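P-47 protein (Clostridium botulinum E1 str. 'BoNT E Beluga', PDB 5WIX) is of unknown function but has a TULIP-type fold resembling bactericidal/permeability-increasing protein, which makes binding of a lipid or another hydrophobic ligand plausible. Local coordinates at residues Lys339-Asn344 / Lys348-Ile353. Residues are numbered along the deposited sequence; the frame is centred on the assembly and turned at random.
Sequences KFIYDN and KVSFEI
Phe340 and Val349 meet on the buried face of two antiparallel strands, where the valine sets both methyls about the CE1 corner of the phenyl ring, the two side chains crossing at about a right angle: Phe340 CE1 lies 3.6 Å from Val349 CG1 and almost as close to CG2. Phe340 has CG anti to the backbone N (chi1 171°), which carries its ring beside Val349, its diagonal neighbour. Phe351, directly opposite in the register, lays its ring alongside the Phe340 backbone and CB, with Phe351 CD1 3.8 Å from Phe340 N, and brings CZ to the edge of the Phe340 ring. Tyr342 stands opposite Val349, with CG2 of the valine at the edge of its ring, 4.2 Å from Tyr342 CD1. Aromatic and branched apolar residues suit this face: Ile420 and Leu422 of strand 414-422 pack on Phe340, and Phe243 and Leu248 of helix 240-252 on Phe351. On the other, more exposed face, Ser350 is small enough for its CB to sit 3.6 Å from Ile341 CG2. Glu352 CG, between backbone N and carbonyl carbon (chi1 71°), heads toward Ile341 CG1, and the carboxylate rests there too, OE2 3.8 Å from Ile341 CD1. Lys339 and Lys348 lead their charged ends away from the partner strand. The strands form a beta hairpin within a curled antiparallel sheet of this TULIP-like protein. Lys339 and Glu352 exchange two backbone hydrogen bonds; nearer the turn, Asp343 N donates to Lys348 O at 3.1 Å, whereas the bond from Lys348 N back to Asp343 O is weak. Asp343 OD1 accepts from Lys345 N and OD2 from Asn346 ND2, the short carboxylate reaching the connecting residues' N-H groups.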
loop_
_atom_site.group_PDB
_atom_site.type_symbol
_atom_site.label_atom_id
_atom_site.label_comp_id
_atom_site.label_asym_id
_atom_site.label_seq_id
_atom_site.Cartn_x
_atom_site.Cartn_y
_atom_site.Cartn_z
ATOM N N LYS A 339 12.296 -17.740 -4.182
ATOM C CA LYS A 339 10.839 -17.652 -4.044
ATOM C C LYS A 339 10.345 -17.012 -2.745
ATOM O O LYS A 339 10.816 -17.348 -1.662
ATOM C CB LYS A 339 10.224 -19.052 -4.162
ATOM C CG LYS A 339 8.720 -19.100 -3.987
ATOM C CD LYS A 339 8.182 -20.536 -4.034
ATOM C CE LYS A 339 6.639 -20.566 -4.005
ATOM N NZ LYS A 339 6.056 -21.943 -4.035
ATOM N N PHE A 340 9.370 -16.114 -2.865
ATOM C CA PHE A 340 8.720 -15.502 -1.711
ATOM C C PHE A 340 8.066 -16.566 -0.851
ATOM O O PHE A 340 7.569 -17.561 -1.361
ATOM C CB PHE A 340 7.684 -14.479 -2.173
ATOM C CG PHE A 340 6.805 -13.948 -1.074
ATOM C CD1 PHE A 340 7.188 -12.841 -0.334
ATOM C CD2 PHE A 340 5.572 -14.527 -0.811
ATOM C CE1 PHE A 340 6.369 -12.340 0.668
ATOM C CE2 PHE A 340 4.749 -14.028 0.181
ATOM C CZ PHE A 340 5.145 -12.936 0.920
ATOM N N ILE A 341 8.073 -16.346 0.456
ATOM C CA ILE A 341 7.598 -17.330 1.428
ATOM C C ILE A 341 7.013 -16.586 2.604
ATOM O O ILE A 341 7.679 -15.745 3.213
ATOM C CB ILE A 341 8.733 -18.261 1.930
ATOM C CG1 ILE A 341 8.975 -19.396 0.940
ATOM C CG2 ILE A 341 8.402 -18.838 3.324
ATOM C CD1 ILE A 341 7.775 -20.252 0.765
ATOM N N TYR A 342 5.766 -16.872 2.941
ATOM C CA TYR A 342 5.208 -16.158 4.065
ATOM C C TYR A 342 4.795 -17.093 5.179
ATOM O O TYR A 342 4.181 -18.138 4.958
ATOM C CB TYR A 342 4.045 -15.303 3.626
ATOM C CG TYR A 342 3.389 -14.591 4.782
ATOM C CD1 TYR A 342 4.043 -13.564 5.460
ATOM C CD2 TYR A 342 2.114 -14.948 5.200
ATOM C CE1 TYR A 342 3.439 -12.916 6.516
ATOM C CE2 TYR A 342 1.508 -14.311 6.249
ATOM C CZ TYR A 342 2.168 -13.295 6.904
ATOM O OH TYR A 342 1.548 -12.665 7.955
ATOM N N ASP A 343 5.178 -16.716 6.387
ATOM C CA ASP A 343 4.880 -17.518 7.550
ATOM C C ASP A 343 3.798 -16.779 8.306
ATOM O O ASP A 343 4.062 -15.735 8.898
ATOM C CB ASP A 343 6.132 -17.732 8.395
ATOM C CG ASP A 343 5.824 -18.255 9.782
ATOM O OD1 ASP A 343 4.829 -18.986 9.951
ATOM O OD2 ASP A 343 6.590 -17.937 10.713
ATOM N N ASN A 344 2.569 -17.290 8.264
ATOM C CA ASN A 344 1.475 -16.537 8.848
ATOM C C ASN A 344 1.536 -16.535 10.374
ATOM O O ASN A 344 0.997 -15.642 11.011
ATOM C CB ASN A 344 0.124 -17.073 8.371
ATOM C CG ASN A 344 -0.997 -16.037 8.503
ATOM O OD1 ASN A 344 -0.803 -14.844 8.222
ATOM N ND2 ASN A 344 -2.180 -16.493 8.939
ATOM N N LYS A 348 6.614 -13.539 9.109
ATOM C CA LYS A 348 7.954 -13.415 8.525
ATOM C C LYS A 348 7.940 -13.566 6.995
ATOM O O LYS A 348 7.382 -14.528 6.468
ATOM C CB LYS A 348 8.899 -14.466 9.132
ATOM C CG LYS A 348 9.188 -14.306 10.638
ATOM C CD LYS A 348 9.760 -12.917 10.943
ATOM C CE LYS A 348 10.025 -12.721 12.436
ATOM N NZ LYS A 348 10.733 -11.429 12.703
ATOM N N VAL A 349 8.563 -12.627 6.287
ATOM C CA VAL A 349 8.766 -12.772 4.843
ATOM C C VAL A 349 10.162 -13.345 4.541
ATOM O O VAL A 349 11.171 -12.932 5.115
ATOM C CB VAL A 349 8.567 -11.432 4.108
ATOM C CG1 VAL A 349 9.192 -11.473 2.715
ATOM C CG2 VAL A 349 7.077 -11.093 4.028
ATOM N N SER A 350 10.210 -14.293 3.616
ATOM C CA SER A 350 11.341 -15.198 3.478
ATOM C C SER A 350 11.541 -15.472 2.007
ATOM O O SER A 350 10.589 -15.466 1.230
ATOM C CB SER A 350 11.042 -16.495 4.249
ATOM O OG SER A 350 11.967 -17.533 3.962
ATOM N N PHE A 351 12.772 -15.702 1.602
ATOM C CA PHE A 351 13.012 -16.196 0.254
ATOM C C PHE A 351 13.899 -17.418 0.304
ATOM O O PHE A 351 14.977 -17.422 0.930
ATOM C CB PHE A 351 13.645 -15.133 -0.626
ATOM C CG PHE A 351 12.838 -13.882 -0.728
ATOM C CD1 PHE A 351 12.116 -13.599 -1.891
ATOM C CD2 PHE A 351 12.792 -12.978 0.326
ATOM C CE1 PHE A 351 11.384 -12.443 -1.993
ATOM C CE2 PHE A 351 12.054 -11.803 0.228
ATOM C CZ PHE A 351 11.347 -11.541 -0.933
ATOM N N GLU A 352 13.431 -18.469 -0.347
ATOM C CA GLU A 352 14.196 -19.684 -0.416
ATOM C C GLU A 352 14.586 -19.980 -1.853
ATOM O O GLU A 352 14.138 -19.320 -2.792
ATOM C CB GLU A 352 13.410 -20.834 0.194
ATOM C CG GLU A 352 12.247 -21.286 -0.603
ATOM C CD GLU A 352 11.413 -22.282 0.161
ATOM O OE1 GLU A 352 11.813 -22.598 1.311
ATOM O OE2 GLU A 352 10.377 -22.738 -0.385
ATOM N N ILE A 353 15.467 -20.958 -2.003
ATOM C CA ILE A 353 15.963 -21.370 -3.301
ATOM C C ILE A 353 14.928 -22.222 -4.012
ATOM O O ILE A 353 14.472 -23.215 -3.455
ATOM C CB ILE A 353 17.266 -22.168 -3.144
ATOM C CG1 ILE A 353 18.307 -21.314 -2.417
ATOM C CG2 ILE A 353 17.766 -22.670 -4.509
ATOM C CD1 ILE A 353 18.913 -20.197 -3.294
#